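PDB 2V2G: peroxiredoxin 6 from Arenicola marina, which probably reduces hydrogen peroxide and organic hydroperoxides to water and alcohols as a thiol-specific peroxidase of the Prx6 subfamily. Local coordinates for residues E102-L106 against G122-T126. The protein carries 1 engineered substitution. Sequence-based numbering, arbitrary orientation.
Sequences ETREL and GMPLT
Arg104 reaches across to the backbone of Pro124 and presents the NE side of its guanidinium to a single carbonyl oxygen. Arg104 NE donates to Pro124 O over 2.8 Å in a nearly straight bond (N-H...O 160°), while Arg104 NH2 reaches the same oxygen at 3.0 Å through a more bent one (138°). Pro124 O lies practically in the guanidinium plane, and the two nitrogens meet it from opposite faces of its carbonyl plane. The third nitrogen, Arg104 NH1, donates a hydrogen bond to Glu102 O in its own segment, 2.9 Å away and again close to the plane, so bonds at two edges fix the rotation of the flat group. The bend that makes this possible is at chi2 (67°), beyond which the chain runs out extended to the guanidinium. The contact belongs to the thioredoxin-like fold of peroxiredoxins: it joins the connection before helix 105-109, where Arg104 is the N-cap residue, to the segment 122-126, which leads into strand 124-133. Met123 crosses the arginine at about a right angle. Folded at both chi2 and chi3, it brings Met123 CE over one guanidinium face, 3.6 Å from Arg104 NH1 and displaced toward the rim, and its CB lies 3.5 Å from Arg104 NH2. Leu125 CD2 approaches Arg104 NH2 obliquely at 3.6 Å. The side chain of Leu125 lies about 9 Å from that of Ser45, the engineered replacement at the predicted peroxidatic position, and about 6 Å from a bound benzoic acid. A leucine in place of Arg104 would probably leave Pro124 O and Glu102 O without these donors and Met123 CE without its flat partner. Thr119 touches the arginine as well, and its OG1 hydrogen-bonds to Met123 N.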
loop_
_atom_site.group_PDB
_atom_site.type_symbol
_atom_site.label_atom_id
_atom_site.label_comp_id
_atom_site.label_asym_id
_atom_site.label_seq_id
_atom_site.Cartn_x
_atom_site.Cartn_y
_atom_site.Cartn_z
ATOM N N GLU A 102 18.935 -7.743 -13.188
ATOM C CA GLU A 102 20.333 -7.492 -12.824
ATOM C C GLU A 102 20.863 -6.144 -13.275
ATOM O O GLU A 102 21.811 -5.625 -12.698
ATOM C CB GLU A 102 21.211 -8.621 -13.349
ATOM C CG GLU A 102 20.817 -10.033 -12.869
ATOM C CD GLU A 102 21.658 -11.075 -13.558
ATOM O OE1 GLU A 102 22.908 -11.084 -13.348
ATOM O OE2 GLU A 102 21.082 -11.848 -14.355
ATOM N N THR A 103 20.295 -5.595 -14.352
ATOM C CA THR A 103 20.722 -4.279 -14.843
ATOM C C THR A 103 20.016 -3.119 -14.080
ATOM O O THR A 103 20.369 -1.955 -14.309
ATOM C CB THR A 103 20.421 -4.065 -16.301
ATOM O OG1 THR A 103 19.014 -4.072 -16.536
ATOM C CG2 THR A 103 21.191 -5.098 -17.168
ATOM N N ARG A 104 19.121 -3.435 -13.173
ATOM C CA ARG A 104 18.287 -2.432 -12.475
ATOM C C ARG A 104 17.360 -1.587 -13.356
ATOM O O ARG A 104 16.701 -0.665 -12.850
ATOM C CB ARG A 104 19.131 -1.512 -11.571
ATOM C CG ARG A 104 19.587 -2.173 -10.295
ATOM C CD ARG A 104 20.567 -3.292 -10.440
ATOM N NE ARG A 104 21.009 -3.760 -9.105
ATOM C CZ ARG A 104 21.745 -4.825 -8.867
ATOM N NH1 ARG A 104 22.206 -5.579 -9.856
ATOM N NH2 ARG A 104 22.018 -5.145 -7.598
ATOM N N GLU A 105 17.202 -1.982 -14.624
ATOM C CA GLU A 105 16.297 -1.262 -15.515
ATOM C C GLU A 105 14.891 -1.126 -14.936
ATOM O O GLU A 105 14.301 -0.075 -14.979
ATOM C CB GLU A 105 16.218 -1.963 -16.868
ATOM C CG GLU A 105 15.142 -1.392 -17.819
ATOM C CD GLU A 105 15.405 -1.692 -19.302
ATOM O OE1 GLU A 105 15.943 -2.789 -19.628
ATOM O OE2 GLU A 105 15.077 -0.819 -20.143
ATOM N N LEU A 106 14.326 -2.217 -14.427
ATOM C CA LEU A 106 12.965 -2.203 -13.914
ATOM C C LEU A 106 12.903 -1.532 -12.548
ATOM O O LEU A 106 11.951 -0.821 -12.245
ATOM C CB LEU A 106 12.372 -3.607 -13.855
ATOM C CG LEU A 106 11.972 -4.187 -15.213
ATOM C CD1 LEU A 106 11.403 -5.641 -14.977
ATOM C CD2 LEU A 106 10.902 -3.286 -15.857
ATOM N N GLY A 122 27.814 -1.547 -3.775
ATOM C CA GLY A 122 27.160 -0.257 -4.024
ATOM C C GLY A 122 26.046 -0.292 -5.058
ATOM O O GLY A 122 25.610 0.754 -5.516
ATOM N N MET A 123 25.593 -1.467 -5.460
ATOM C CA MET A 123 24.550 -1.501 -6.496
ATOM C C MET A 123 23.170 -1.306 -5.803
ATOM O O MET A 123 22.909 -1.881 -4.726
ATOM C CB MET A 123 24.582 -2.835 -7.268
ATOM C CG MET A 123 25.802 -3.072 -8.166
ATOM S SD MET A 123 25.647 -2.009 -9.582
ATOM C CE MET A 123 24.451 -2.919 -10.570
ATOM N N PRO A 124 22.284 -0.512 -6.413
ATOM C CA PRO A 124 20.907 -0.430 -5.910
ATOM C C PRO A 124 20.169 -1.777 -5.846
ATOM O O PRO A 124 20.503 -2.697 -6.601
ATOM C CB PRO A 124 20.194 0.488 -6.912
ATOM C CG PRO A 124 21.241 1.248 -7.569
ATOM C CD PRO A 124 22.475 0.386 -7.558
ATOM N N LEU A 125 19.138 -1.836 -5.045
ATOM C CA LEU A 125 18.307 -3.013 -4.931
ATOM C C LEU A 125 16.866 -2.530 -4.843
ATOM O O LEU A 125 16.600 -1.354 -4.525
ATOM C CB LEU A 125 18.633 -3.806 -3.679
ATOM C CG LEU A 125 19.989 -4.506 -3.618
ATOM C CD1 LEU A 125 20.243 -4.934 -2.142
ATOM C CD2 LEU A 125 19.999 -5.701 -4.664
ATOM N N THR A 126 15.932 -3.394 -5.173
ATOM C CA THR A 126 14.525 -2.990 -5.072
ATOM C C THR A 126 14.047 -3.001 -3.623
ATOM O O THR A 126 14.602 -3.679 -2.787
ATOM C CB THR A 126 13.572 -3.881 -5.883
ATOM O OG1 THR A 126 13.639 -5.241 -5.431
ATOM C CG2 THR A 126 13.911 -3.895 -7.355
#